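Local coordinates for protein PpBBE-like 1 D396N (PDB 6EO5) that probably oxidises cellobiose as a flavin-dependent oxidase related to the berberine bridge enzyme, with its FAD expected to be bound bi-covalently, at residues 227-232 with 287-292. Sequence-based numbering, arbitrary orientation.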
ATOM      1  N   TYR A 227      10.846   8.508  18.657  1.00 54.49           N
ATOM      2  CA  TYR A 227      10.634   8.844  20.060  1.00 54.22           C
ATOM      3  C   TYR A 227       9.493   7.977  20.563  1.00 59.53           C
ATOM      4  O   TYR A 227       8.387   8.023  20.013  1.00 61.42           O
ATOM      5  CB  TYR A 227      10.324  10.335  20.237  1.00 53.34           C
ATOM      6  CG  TYR A 227      11.303  11.229  19.507  1.00 58.25           C
ATOM      7  CD1 TYR A 227      12.618  11.361  19.946  1.00 59.14           C
ATOM      8  CD2 TYR A 227      10.926  11.919  18.364  1.00 56.53           C
ATOM      9  CE1 TYR A 227      13.522  12.161  19.275  1.00 56.03           C
ATOM     10  CE2 TYR A 227      11.829  12.727  17.685  1.00 56.59           C
ATOM     11  CZ  TYR A 227      13.128  12.843  18.149  1.00 57.87           C
ATOM     12  OH  TYR A 227      14.030  13.644  17.486  1.00 54.75           O
ATOM     13  N   ARG A 228       9.758   7.202  21.615  1.00 60.42           N
ATOM     14  CA  ARG A 228       8.911   6.094  22.030  1.00 57.36           C
ATOM     15  C   ARG A 228       8.559   6.223  23.509  1.00 60.48           C
ATOM     16  O   ARG A 228       9.371   6.702  24.306  1.00 59.59           O
ATOM     17  CB  ARG A 228       9.646   4.773  21.738  1.00 58.04           C
ATOM     18  CG  ARG A 228       8.864   3.543  22.013  1.00 61.77           C
ATOM     19  CD  ARG A 228       9.487   2.336  21.325  1.00 65.64           C
ATOM     20  NE  ARG A 228       8.725   1.130  21.664  1.00 65.68           N
ATOM     21  CZ  ARG A 228       8.831  -0.035  21.031  1.00 66.03           C
ATOM     22  NH1 ARG A 228       9.667  -0.165  19.998  1.00 67.60           N
ATOM     23  NH2 ARG A 228       8.088  -1.066  21.429  1.00 66.54           N
ATOM     24  N   TRP A 229       7.340   5.812  23.870  1.00 61.76           N
ATOM     25  CA  TRP A 229       6.866   5.795  25.253  1.00 58.62           C
ATOM     26  C   TRP A 229       6.103   4.505  25.521  1.00 62.08           C
ATOM     27  O   TRP A 229       5.613   3.845  24.603  1.00 60.28           O
ATOM     28  CB  TRP A 229       5.905   6.939  25.591  1.00 58.04           C
ATOM     29  CG  TRP A 229       6.439   8.321  25.617  1.00 59.65           C
ATOM     30  CD1 TRP A 229       6.779   9.049  26.728  1.00 61.59           C
ATOM     31  CD2 TRP A 229       6.623   9.191  24.494  1.00 58.32           C
ATOM     32  NE1 TRP A 229       7.187  10.306  26.358  1.00 57.34           N
ATOM     33  CE2 TRP A 229       7.102  10.421  24.995  1.00 56.79           C
ATOM     34  CE3 TRP A 229       6.446   9.045  23.116  1.00 55.24           C
ATOM     35  CZ2 TRP A 229       7.397  11.496  24.167  1.00 55.41           C
ATOM     36  CZ3 TRP A 229       6.746  10.112  22.295  1.00 56.92           C
ATOM     37  CH2 TRP A 229       7.220  11.324  22.823  1.00 56.69           C
ATOM     38  N   ASN A 230       5.966   4.177  26.807  1.00 59.16           N
ATOM     39  CA  ASN A 230       5.211   3.007  27.235  1.00 57.38           C
ATOM     40  C   ASN A 230       4.490   3.404  28.518  1.00 62.73           C
ATOM     41  O   ASN A 230       4.949   3.136  29.628  1.00 63.88           O
ATOM     42  CB  ASN A 230       6.095   1.787  27.437  1.00 54.98           C
ATOM     43  CG  ASN A 230       5.282   0.525  27.723  1.00 66.18           C
ATOM     44  OD1 ASN A 230       4.061   0.486  27.513  1.00 64.57           O
ATOM     45  ND2 ASN A 230       5.956  -0.510  28.202  1.00 68.70           N
ATOM     46  N   ASP A 231       3.341   4.046  28.346  1.00 60.75           N
ATOM     47  CA  ASP A 231       2.604   4.651  29.441  1.00 59.68           C
ATOM     48  C   ASP A 231       1.211   5.004  28.936  1.00 61.19           C
ATOM     49  O   ASP A 231       1.060   5.909  28.110  1.00 62.48           O
ATOM     50  CB  ASP A 231       3.342   5.889  29.950  1.00 63.15           C
ATOM     51  CG  ASP A 231       2.750   6.454  31.231  1.00 68.38           C
ATOM     52  OD1 ASP A 231       1.604   6.105  31.600  1.00 67.56           O
ATOM     53  OD2 ASP A 231       3.445   7.278  31.871  1.00 73.56           O
ATOM     54  N   LYS A 232       0.189   4.284  29.404  1.00 62.63           N
ATOM     55  CA  LYS A 232      -1.178   4.571  28.980  1.00 63.78           C
ATOM     56  C   LYS A 232      -1.585   6.009  29.271  1.00 64.09           C
ATOM     57  O   LYS A 232      -2.509   6.519  28.628  1.00 66.83           O
ATOM     58  CB  LYS A 232      -2.149   3.611  29.668  1.00 60.93           C
ATOM     59  CG  LYS A 232      -2.637   2.466  28.793  1.00 67.09           C
ATOM     60  CD  LYS A 232      -2.811   1.190  29.617  1.00 70.13           C
ATOM     61  CE  LYS A 232      -3.740   0.200  28.921  1.00 67.75           C
ATOM     62  NZ  LYS A 232      -3.728  -1.148  29.571  1.00 70.19           N
ATOM     63  N   ALA A 287       8.581  19.241  22.807  1.00 54.51           N
ATOM     64  CA  ALA A 287       8.230  20.179  23.864  1.00 58.46           C
ATOM     65  C   ALA A 287       6.831  19.912  24.415  1.00 57.11           C
ATOM     66  O   ALA A 287       6.594  20.077  25.615  1.00 58.91           O
ATOM     67  CB  ALA A 287       8.356  21.612  23.348  1.00 52.19           C
ATOM     68  N   SER A 288       5.890  19.485  23.574  1.00 55.15           N
ATOM     69  CA  SER A 288       4.535  19.265  24.070  1.00 54.46           C
ATOM     70  C   SER A 288       4.197  17.810  24.347  1.00 59.14           C
ATOM     71  O   SER A 288       3.192  17.545  25.021  1.00 61.63           O
ATOM     72  CB  SER A 288       3.512  19.834  23.092  1.00 57.35           C
ATOM     73  OG  SER A 288       3.474  21.241  23.211  1.00 64.18           O
ATOM     74  N   ALA A 289       4.990  16.866  23.847  1.00 58.12           N
ATOM     75  CA  ALA A 289       4.809  15.480  24.250  1.00 58.64           C
ATOM     76  C   ALA A 289       5.216  15.312  25.708  1.00 59.95           C
ATOM     77  O   ALA A 289       5.715  16.233  26.357  1.00 62.77           O
ATOM     78  CB  ALA A 289       5.617  14.534  23.365  1.00 55.82           C
ATOM     79  N   ALA A 290       4.989  14.115  26.227  1.00 60.94           N
ATOM     80  CA  ALA A 290       5.334  13.838  27.599  1.00 55.75           C
ATOM     81  C   ALA A 290       6.855  13.787  27.758  1.00 62.06           C
ATOM     82  O   ALA A 290       7.596  13.576  26.790  1.00 57.45           O
ATOM     83  CB  ALA A 290       4.702  12.527  28.037  1.00 55.88           C
ATOM     84  N   PRO A 291       7.346  14.007  28.973  1.00 63.18           N
ATOM     85  CA  PRO A 291       8.790  13.962  29.200  1.00 64.65           C
ATOM     86  C   PRO A 291       9.351  12.563  29.009  1.00 65.05           C
ATOM     87  O   PRO A 291       8.635  11.561  29.040  1.00 66.64           O
ATOM     88  CB  PRO A 291       8.928  14.420  30.655  1.00 66.61           C
ATOM     89  CG  PRO A 291       7.573  14.168  31.256  1.00 60.74           C
ATOM     90  CD  PRO A 291       6.620  14.467  30.166  1.00 59.27           C
ATOM     91  N   ASN A 292      10.664  12.516  28.803  1.00 64.96           N
ATOM     92  CA  ASN A 292      11.455  11.289  28.833  1.00 69.27           C
ATOM     93  C   ASN A 292      11.142  10.273  27.746  1.00 62.65           C
ATOM     94  O   ASN A 292      11.067   9.076  28.048  1.00 65.40           O
ATOM     95  CB  ASN A 292      11.291  10.585  30.182  1.00 71.04           C
ATOM     96  CG  ASN A 292      11.902  11.365  31.306  1.00 76.57           C
ATOM     97  OD1 ASN A 292      12.990  11.939  31.156  1.00 68.05           O
ATOM     98  ND2 ASN A 292      11.204  11.413  32.446  1.00 74.03           N
TER
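The indole of Trp-229 points its nitrogen edge at the loop that follows helix 279-288, where Ala-290 and Pro-291 offer two successive backbone carbonyls. Trp-229 NE1 donates to Pro-291 O at 3.3 Å with an N-H...O angle of 147°. This oxygen lies close to the ring plane, although NE1 itself stands well above the plane of the carbonyl group, away from its lone pairs. A second, weak bond runs from NE1 to Ala-290 O, also near the ring plane, so one N-H is shared unequally between neighbouring carbonyls. Beyond the nitrogen, the benzo half of the indole meets Ala-289 obliquely, CZ2 and CH2 of Trp-229 each lying 3.6 Å from Ala-289 CB. The methyl of Ala-290 approaches the pyrrole half, 3.7 Å from Ala-290 CB to Trp-229 NE1. The side chain of Trp-229 leaves strand 222-230 toward the loop, and chi1 (-68°), with CG anti to the carbonyl carbon, sets the swing of the indole. Phe-285, Val-234 and Asn-238 also touch the indole, while Asn-238 OD1 accepts a hydrogen bond from Ala-290 N. The contact thus joins a strand of the seven-stranded antiparallel sheet, consistent with the substrate-binding domain of VAO-type flavoenzymes, to the connection leading from helix 279-288 into edge strand 294-300. A phenylalanine in place of Trp-229 would probably leave both loop carbonyls without their indole donor and thin the packing against Ala-289 CB. The chemistry is that of a buried aromatic whose lone polar group is satisfied by main-chain oxygens, combining apolar burial with a modest polar link to the loop.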